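Terminase large subunit (Thermus phage G20c, PDB 5M1P) acts as the ATP-driven motor that translocates viral DNA into empty capsids and as the endonuclease that cuts the genome to start and end packaging. Local coordinates at residues Ser9-Asp12 with Met13-Leu16; Trp97-Gly100 with Asp101-Glu105. One frame throughout, in Å; residues are numbered along the deposited sequence.

Contact 1: Ser9-Asp12 with Met13-Leu16; sequences SGLD and MLIL
One face of the Asp-12 carboxylate is covered by Met-13. The backbone N of Met-13 sits above carbon CG of Asp-12 at 3.3 Å, and on the same side the methylene CG of Met-13 stands over OD2 of Asp-12 at 3.7 Å. This folding back follows from the first torsion of Asp-12 (chi1 60°), which wedges its CG between its own N and carbonyl carbon.

Two backbone bonds draw the chain round. Met-13 N donates to Gly-10 O at 2.9 Å, and Leu-14 N donates to Leu-11 O at 3.1 Å. A water adds a bridge, donating to Leu-11 O close to its carbonyl plane and also to Leu-14 O.

Because each of these successive bonds reaches three residues back, they define a short 3-10 turn, which delivers the chain into strand 15-22 of the large mixed sheet; there Ile-15 pairs with strand 142-144. Gly-10 is buried and contributes through its backbone alone, giving its carbonyl to Met-13 N. Leu-11 and Leu-14 run side by side, with CD1 of Leu-11 3.9 Å from CD2 of Leu-14, and both branched apolar ends pack on helix 147-154, where Leu-153 receives Leu-11 and Leu-150 receives Leu-14.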
ATOM      1  N   SER A   9     -12.297  11.902   1.748  1.00 10.46           N
ATOM      2  CA  SER A   9     -13.436  12.690   1.285  1.00 11.28           C
ATOM      3  C   SER A   9     -13.480  12.787  -0.238  1.00 11.07           C
ATOM      4  O   SER A   9     -14.546  13.037  -0.793  1.00 11.81           O
ATOM      5  CB  SER A   9     -13.396  14.092   1.901  1.00 12.02           C
ATOM      6  OG  SER A   9     -12.149  14.706   1.713  1.00 13.54           O
ATOM      7  N   GLY A  10     -12.336  12.562  -0.898  1.00 10.83           N
ATOM      8  CA  GLY A  10     -12.264  12.553  -2.358  1.00 10.52           C
ATOM      9  C   GLY A  10     -12.422  11.208  -3.028  1.00 10.16           C
ATOM     10  O   GLY A  10     -12.009  11.066  -4.170  1.00  9.68           O
ATOM     11  N   LEU A  11     -13.055  10.237  -2.366  1.00 10.84           N
ATOM     12  CA  LEU A  11     -13.258   8.889  -2.934  1.00 11.66           C
ATOM     13  C   LEU A  11     -14.019   8.924  -4.263  1.00 11.61           C
ATOM     14  O   LEU A  11     -13.798   8.085  -5.138  1.00 11.74           O
ATOM     15  CB  LEU A  11     -13.984   7.985  -1.922  1.00 12.75           C
ATOM     16  CG  LEU A  11     -13.843   6.466  -2.034  1.00 13.67           C
ATOM     17  CD1 LEU A  11     -12.396   6.047  -1.848  1.00 14.39           C
ATOM     18  CD2 LEU A  11     -14.712   5.771  -1.001  1.00 14.26           C
ATOM     19  N   ASP A  12     -14.884   9.918  -4.426  1.00 11.37           N
ATOM     20  CA  ASP A  12     -15.604  10.118  -5.680  1.00 11.76           C
ATOM     21  C   ASP A  12     -14.701  10.383  -6.884  1.00 11.29           C
ATOM     22  O   ASP A  12     -15.125  10.184  -8.013  1.00 11.41           O
ATOM     23  CB  ASP A  12     -16.608  11.268  -5.543  1.00 11.99           C
ATOM     24  CG  ASP A  12     -15.940  12.591  -5.183  1.00 12.30           C
ATOM     25  OD1 ASP A  12     -15.364  12.685  -4.070  1.00 13.65           O
ATOM     26  OD2 ASP A  12     -15.983  13.528  -6.003  1.00 13.53           O
ATOM     27  N   MET A  13     -13.486  10.872  -6.640  1.00 10.92           N
ATOM     28  CA  MET A  13     -12.507  11.134  -7.697  1.00 11.29           C
ATOM     29  C   MET A  13     -11.516  10.003  -7.944  1.00 11.03           C
ATOM     30  O   MET A  13     -10.671  10.115  -8.837  1.00 10.24           O
ATOM     31  CB  MET A  13     -11.760  12.437  -7.401  1.00 11.81           C
ATOM     32  CG  MET A  13     -12.619  13.682  -7.567  1.00 12.98           C
ATOM     33  SD  MET A  13     -13.136  13.904  -9.284  1.00 15.34           S
ATOM     34  CE  MET A  13     -11.602  13.924 -10.206  1.00 16.57           C
ATOM     35  N   LEU A  14     -11.624   8.918  -7.184  1.00 11.02           N
ATOM     36  CA  LEU A  14     -10.771   7.742  -7.361  1.00 11.79           C
ATOM     37  C   LEU A  14     -11.092   7.108  -8.713  1.00 12.04           C
ATOM     38  O   LEU A  14     -12.260   6.873  -9.018  1.00 12.82           O
ATOM     39  CB  LEU A  14     -11.045   6.755  -6.220  1.00 12.44           C
ATOM     40  CG  LEU A  14     -10.237   5.471  -6.125  1.00 12.90           C
ATOM     41  CD1 LEU A  14      -8.789   5.794  -5.824  1.00 12.84           C
ATOM     42  CD2 LEU A  14     -10.830   4.585  -5.047  1.00 13.20           C
ATOM     43  N   ILE A  15     -10.063   6.876  -9.527  1.00 12.19           N
ATOM     44  CA  ILE A  15     -10.227   6.182 -10.800  1.00 12.36           C
ATOM     45  C   ILE A  15     -10.210   4.688 -10.536  1.00 12.00           C
ATOM     46  O   ILE A  15      -9.350   4.171  -9.810  1.00 11.93           O
ATOM     47  CB  ILE A  15      -9.139   6.573 -11.806  1.00 12.95           C
ATOM     48  CG1 ILE A  15      -9.315   8.047 -12.160  1.00 13.82           C
ATOM     49  CG2 ILE A  15      -9.202   5.702 -13.063  1.00 12.87           C
ATOM     50  CD1 ILE A  15      -8.120   8.659 -12.839  1.00 14.46           C
ATOM     51  N   LEU A  16     -11.175   4.002 -11.132  1.00 11.40           N
ATOM     52  CA  LEU A  16     -11.400   2.589 -10.901  1.00 11.61           C
ATOM     53  C   LEU A  16     -10.982   1.825 -12.138  1.00 11.36           C
ATOM     54  O   LEU A  16     -11.418   2.141 -13.244  1.00 11.65           O
ATOM     55  CB  LEU A  16     -12.870   2.360 -10.578  1.00 12.04           C
ATOM     56  CG  LEU A  16     -13.438   3.233  -9.455  1.00 12.62           C
ATOM     57  CD1 LEU A  16     -14.896   2.875  -9.225  1.00 13.02           C
ATOM     58  CD2 LEU A  16     -12.635   3.074  -8.178  1.00 13.27           C
TER
HETATM   59  O   HOH W   1     -14.460   6.336  -7.234  1.00 22.56           O

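Contact 2: Trp97-Gly100 with Asp101-Glu105; sequences WGVG and DAIAE
Val-99 and Ile-103 meet through torsions that turn a methyl of each toward the other. In Val-99 a chi1 of -61° sets CG1 anti to the carbonyl carbon, which leaves CG2 between N and the carbonyl carbon; in Ile-103 a chi1 of -71° puts CG1 beside N and thereby CG2 anti to N. The two CG2 methyls touch at 4.0 Å, the side chains crossing at about a right angle. The nearly extended second torsion of Ile-103 carries CD1 back to Val-99, 3.7 Å from its O.

This is the N-terminal end of helix 101-109, which follows strand 91-94 in the RNase H-like nuclease domain. Gly-100 occupies the N-cap position. Its positive phi would drive a beta carbon against the carbonyl oxygen of Val-99, so the lack of a side chain suits the place. Asp-101 opens the helix proper, where a negative charge probably interacts well with the positive end of the helix dipole. The short side chain of Ala-104 fits here, with its CB 3.8 Å from Gly-100 O.

Val-99 and Ile-103 are buried, and both rest on Phe-43; Ile-103 also reaches Trp-73 of helix 73-86. Their beta-branched apolar shapes fill this side of the helix start, while a water bridges the polar backbone, donating to Val-99 O at 2.8 Å and accepting from Ile-103 N at 3.1 Å. The first turn is closed only weakly: Ala-104 N lies 3.4 Å from Gly-100 O, although the bond is nearly straight at 168°.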
ATOM      1  N   TRP A  97       8.790  -0.686  10.106  1.00 11.79           N
ATOM      2  CA  TRP A  97       8.635  -0.438  11.540  1.00 12.44           C
ATOM      3  C   TRP A  97       8.027  -1.646  12.219  1.00 13.64           C
ATOM      4  O   TRP A  97       6.907  -2.027  11.917  1.00 14.30           O
ATOM      5  CB  TRP A  97       7.758   0.776  11.778  1.00 11.77           C
ATOM      6  CG  TRP A  97       7.687   1.213  13.204  1.00 11.64           C
ATOM      7  CD1 TRP A  97       6.624   1.074  14.059  1.00 11.91           C
ATOM      8  CD2 TRP A  97       8.716   1.876  13.950  1.00 11.48           C
ATOM      9  NE1 TRP A  97       6.932   1.620  15.280  1.00 11.51           N
ATOM     10  CE2 TRP A  97       8.203   2.122  15.240  1.00 11.52           C
ATOM     11  CE3 TRP A  97      10.017   2.291  13.653  1.00 11.69           C
ATOM     12  CZ2 TRP A  97       8.946   2.768  16.232  1.00 11.61           C
ATOM     13  CZ3 TRP A  97      10.748   2.941  14.637  1.00 11.91           C
ATOM     14  CH2 TRP A  97      10.204   3.175  15.913  1.00 11.74           C
ATOM     15  N   GLY A  98       8.789  -2.231  13.141  1.00 15.43           N
ATOM     16  CA  GLY A  98       8.340  -3.377  13.916  1.00 16.09           C
ATOM     17  C   GLY A  98       8.135  -4.666  13.137  1.00 16.96           C
ATOM     18  O   GLY A  98       7.463  -5.574  13.636  1.00 19.18           O
ATOM     19  N   VAL A  99       8.701  -4.762  11.927  1.00 17.32           N
ATOM     20  CA  VAL A  99       8.551  -5.978  11.102  1.00 17.41           C
ATOM     21  C   VAL A  99       9.336  -7.176  11.629  1.00 17.74           C
ATOM     22  O   VAL A  99       9.020  -8.314  11.284  1.00 18.76           O
ATOM     23  CB  VAL A  99       8.903  -5.763   9.607  1.00 17.02           C
ATOM     24  CG1 VAL A  99       7.978  -4.719   8.992  1.00 16.86           C
ATOM     25  CG2 VAL A  99      10.370  -5.389   9.384  1.00 16.69           C
ATOM     26  N   GLY A 100      10.341  -6.920  12.466  1.00 18.07           N
ATOM     27  CA  GLY A 100      11.165  -7.978  13.042  1.00 18.10           C
ATOM     28  C   GLY A 100      12.481  -8.121  12.308  1.00 18.79           C
ATOM     29  O   GLY A 100      12.611  -7.720  11.144  1.00 18.53           O
ATOM     30  N   ASP A 101      13.457  -8.701  13.002  1.00 18.54           N
ATOM     31  CA  ASP A 101      14.808  -8.892  12.460  1.00 18.85           C
ATOM     32  C   ASP A 101      14.847  -9.739  11.183  1.00 18.21           C
ATOM     33  O   ASP A 101      15.641  -9.451  10.280  1.00 17.63           O
ATOM     34  CB  ASP A 101      15.731  -9.525  13.513  1.00 20.06           C
ATOM     35  CG  ASP A 101      16.110  -8.562  14.632  1.00 21.04           C
ATOM     36  OD1 ASP A 101      15.549  -7.446  14.707  1.00 22.87           O
ATOM     37  OD2 ASP A 101      16.978  -8.930  15.452  1.00 22.72           O
ATOM     38  N   ALA A 102      14.001 -10.765  11.101  1.00 17.41           N
ATOM     39  CA  ALA A 102      14.064 -11.703   9.978  1.00 16.57           C
ATOM     40  C   ALA A 102      13.706 -11.052   8.634  1.00 16.24           C
ATOM     41  O   ALA A 102      14.409 -11.269   7.654  1.00 16.21           O
ATOM     42  CB  ALA A 102      13.194 -12.923  10.239  1.00 16.46           C
ATOM     43  N   ILE A 103      12.635 -10.258   8.589  1.00 16.01           N
ATOM     44  CA  ILE A 103      12.272  -9.543   7.354  1.00 16.12           C
ATOM     45  C   ILE A 103      13.357  -8.519   6.988  1.00 16.18           C
ATOM     46  O   ILE A 103      13.742  -8.427   5.828  1.00 15.75           O
ATOM     47  CB  ILE A 103      10.881  -8.863   7.433  1.00 16.26           C
ATOM     48  CG1 ILE A 103       9.774  -9.923   7.419  1.00 16.68           C
ATOM     49  CG2 ILE A 103      10.675  -7.887   6.262  1.00 15.95           C
ATOM     50  CD1 ILE A 103       8.405  -9.392   7.778  1.00 17.14           C
ATOM     51  N   ALA A 104      13.844  -7.764   7.972  1.00 16.84           N
ATOM     52  CA  ALA A 104      14.871  -6.744   7.724  1.00 17.17           C
ATOM     53  C   ALA A 104      16.130  -7.377   7.133  1.00 17.43           C
ATOM     54  O   ALA A 104      16.666  -6.896   6.132  1.00 17.13           O
ATOM     55  CB  ALA A 104      15.204  -5.985   8.999  1.00 17.35           C
ATOM     56  N   GLU A 105      16.570  -8.480   7.738  1.00 17.69           N
ATOM     57  CA  GLU A 105      17.729  -9.221   7.238  1.00 18.09           C
ATOM     58  C   GLU A 105      17.475  -9.830   5.859  1.00 17.01           C
ATOM     59  O   GLU A 105      18.376  -9.836   5.023  1.00 16.99           O
ATOM     60  CB  GLU A 105      18.143 -10.317   8.226  1.00 19.43           C
ATOM     61  CG  GLU A 105      18.759  -9.772   9.509  1.00 21.01           C
ATOM     62  CD  GLU A 105      18.756 -10.770  10.651  1.00 22.00           C
ATOM     63  OE1 GLU A 105      18.851 -10.330  11.817  1.00 23.16           O
ATOM     64  OE2 GLU A 105      18.658 -11.991  10.392  1.00 23.02           O
TER
HETATM   65  O   HOH W   2      10.484 -10.606  10.784  1.00 18.60           O

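Contacts 1 and 2 lie on opposite sides of the chain's centre, with their own centres 34 Å apart and their nearest atoms about 25 Å apart, so neither touches the other. Contact 1 comes first in the chain and leads into a strand of the large mixed sheet, away from the nuclease site. Contact 2 borders that site: the side chain of Val-99 is about 8 Å from the bound calcium and about 6 Å from the side chain of Asp-95, probably a ligand of the second catalytic magnesium. Trp-97 N is hydrogen-bonded to Asp-95 OD1, and Phe-43, which touches both Val-99 and Ile-103, belongs to the calcium site.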